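Pectate lyase II (Xanthomonas campestris pv. campestris, PDB 2QXZ) probably cleaves pectate, the de-esterified pectin of plant cell walls, by a lyase (beta-elimination) reaction. Local coordinates at residues T75-N80 / N96-N101. The protein carries 1 engineered substitution. Numbering follows the deposited sequence.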
loop_
_atom_site.group_PDB
_atom_site.type_symbol
_atom_site.label_atom_id
_atom_site.label_comp_id
_atom_site.label_asym_id
_atom_site.label_seq_id
_atom_site.Cartn_x
_atom_site.Cartn_y
_atom_site.Cartn_z
ATOM N N THR A 75 17.584 -0.867 -1.475
ATOM C CA THR A 75 16.693 -1.908 -1.976
ATOM C C THR A 75 16.523 -3.005 -0.920
ATOM O O THR A 75 17.510 -3.577 -0.443
ATOM C CB THR A 75 17.221 -2.545 -3.272
ATOM O OG1 THR A 75 17.302 -1.550 -4.302
ATOM C CG2 THR A 75 16.291 -3.672 -3.725
ATOM N N ILE A 76 15.276 -3.274 -0.541
ATOM C CA ILE A 76 14.954 -4.493 0.196
ATOM C C ILE A 76 14.213 -5.423 -0.751
ATOM O O ILE A 76 13.108 -5.119 -1.203
ATOM C CB ILE A 76 14.113 -4.223 1.458
ATOM C CG1 ILE A 76 14.902 -3.352 2.442
ATOM C CG2 ILE A 76 13.689 -5.554 2.121
ATOM C CD1 ILE A 76 14.085 -2.890 3.622
ATOM N N LYS A 77 14.847 -6.544 -1.079
ATOM C CA LYS A 77 14.239 -7.488 -2.007
ATOM C C LYS A 77 14.206 -8.896 -1.418
ATOM O O LYS A 77 15.239 -9.446 -1.007
ATOM C CB LYS A 77 14.993 -7.493 -3.337
ATOM C CG LYS A 77 14.872 -6.197 -4.124
ATOM C CD LYS A 77 15.630 -6.276 -5.439
ATOM C CE LYS A 77 15.522 -4.976 -6.218
ATOM N NZ LYS A 77 16.272 -5.035 -7.503
ATOM N N GLY A 78 13.010 -9.474 -1.365
ATOM C CA GLY A 78 12.869 -10.846 -0.918
ATOM C C GLY A 78 13.339 -11.809 -1.990
ATOM O O GLY A 78 13.032 -11.636 -3.176
ATOM N N ALA A 79 14.110 -12.815 -1.582
ATOM C CA ALA A 79 14.449 -13.904 -2.492
ATOM C C ALA A 79 13.170 -14.691 -2.836
ATOM O O ALA A 79 12.159 -14.612 -2.110
ATOM C CB ALA A 79 15.500 -14.809 -1.871
ATOM N N ASN A 80 13.192 -15.408 -3.955
ATOM C CA ASN A 80 12.088 -16.296 -4.288
ATOM C C ASN A 80 11.887 -17.286 -3.136
ATOM O O ASN A 80 12.847 -17.907 -2.664
ATOM C CB ASN A 80 12.346 -17.040 -5.605
ATOM C CG ASN A 80 11.180 -17.947 -6.004
ATOM O OD1 ASN A 80 10.202 -17.497 -6.610
ATOM N ND2 ASN A 80 11.283 -19.230 -5.664
ATOM N N ASN A 96 14.509 7.305 -2.125
ATOM C CA ASN A 96 14.986 6.358 -3.136
ATOM C C ASN A 96 15.062 4.944 -2.558
ATOM O O ASN A 96 16.144 4.362 -2.394
ATOM C CB ASN A 96 16.324 6.818 -3.754
ATOM C CG ASN A 96 16.723 6.000 -4.984
ATOM O OD1 ASN A 96 15.870 5.492 -5.713
ATOM N ND2 ASN A 96 18.032 5.867 -5.211
ATOM N N VAL A 97 13.886 4.402 -2.253
ATOM C CA VAL A 97 13.779 3.114 -1.580
ATOM C C VAL A 97 12.898 2.156 -2.367
ATOM O O VAL A 97 11.788 2.500 -2.761
ATOM C CB VAL A 97 13.212 3.264 -0.142
ATOM C CG1 VAL A 97 13.080 1.908 0.529
ATOM C CG2 VAL A 97 14.082 4.188 0.698
ATOM N N ILE A 98 13.400 0.948 -2.579
ATOM C CA ILE A 98 12.628 -0.114 -3.190
ATOM C C ILE A 98 12.349 -1.192 -2.160
ATOM O O ILE A 98 13.274 -1.682 -1.501
ATOM C CB ILE A 98 13.382 -0.749 -4.384
ATOM C CG1 ILE A 98 13.614 0.285 -5.494
ATOM C CG2 ILE A 98 12.621 -1.981 -4.922
ATOM C CD1 ILE A 98 14.482 -0.225 -6.655
ATOM N N ILE A 99 11.074 -1.558 -2.018
ATOM C CA ILE A 99 10.688 -2.726 -1.223
ATOM C C ILE A 99 9.983 -3.659 -2.181
ATOM O O ILE A 99 8.948 -3.296 -2.745
ATOM C CB ILE A 99 9.763 -2.354 -0.035
ATOM C CG1 ILE A 99 10.454 -1.332 0.886
ATOM C CG2 ILE A 99 9.330 -3.619 0.748
ATOM C CD1 ILE A 99 9.519 -0.624 1.874
ATOM N N GLN A 100 10.540 -4.853 -2.378
ATOM C CA GLN A 100 10.126 -5.692 -3.505
ATOM C C GLN A 100 10.211 -7.186 -3.216
ATOM O O GLN A 100 11.157 -7.635 -2.577
ATOM C CB GLN A 100 10.999 -5.347 -4.719
ATOM C CG GLN A 100 10.564 -5.926 -6.048
ATOM C CD GLN A 100 11.484 -5.482 -7.166
ATOM O OE1 GLN A 100 12.696 -5.673 -7.084
ATOM N NE2 GLN A 100 10.919 -4.876 -8.212
ATOM N N ASN A 101 9.223 -7.945 -3.699
ATOM C CA ASN A 101 9.192 -9.422 -3.596
ATOM C C ASN A 101 9.199 -9.948 -2.161
ATOM O O ASN A 101 9.699 -11.048 -1.899
ATOM C CB ASN A 101 10.320 -10.071 -4.431
ATOM C CG ASN A 101 9.936 -11.451 -4.977
ATOM O OD1 ASN A 101 8.893 -11.615 -5.610
ATOM N ND2 ASN A 101 10.788 -12.443 -4.738
HETATM O O HOH W 1 10.016 -14.249 -7.500
#
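Gln100 sets CG trans to its backbone N (chi1 -169°) and Lys77 sets CG trans to its carbonyl carbon; both chains then run extended, alongside each other in the same direction. Gln100 OE1 thereby lies beside the lysine methylenes, 3.4 Å from Lys77 CD, though the exact fit of the lysine is doubtful, while Gln100 NE2 is hydrogen-bonded to Asp132 in the neighbouring strand 129-137. On the same face Thr75 and Ile98 also lie next to one another, Thr75 OG1 3.9 Å from Ile98 CD1; that hydroxyl is hydrogen-bonded to Gly12 N. The other face carries Ile76 and Ile99, which both pack on Ile88 inside the solenoid. Between the faces runs a parallel ladder: Ile76 N to Ile98 O (2.7 Å), Gln100 N to Ile76 O (2.8 Å) and Gly78 N to Gln100 O (2.9 Å). Past it, where strand 74-78 ends and strand 97-105 is interrupted, Asn101 ND2 reaches Gly78 O at 2.9 Å; the bond is straight at the hydrogen (169°) and in the amide plane, but meets the carbonyl from 47° above its plane. Two successive rungs of the parallel beta-helix are joined here. With Asn101 OD1 taken by Gly325 N, both ends of the amide are engaged, which fixes its flip and ties the strand pair to the C-terminal segment.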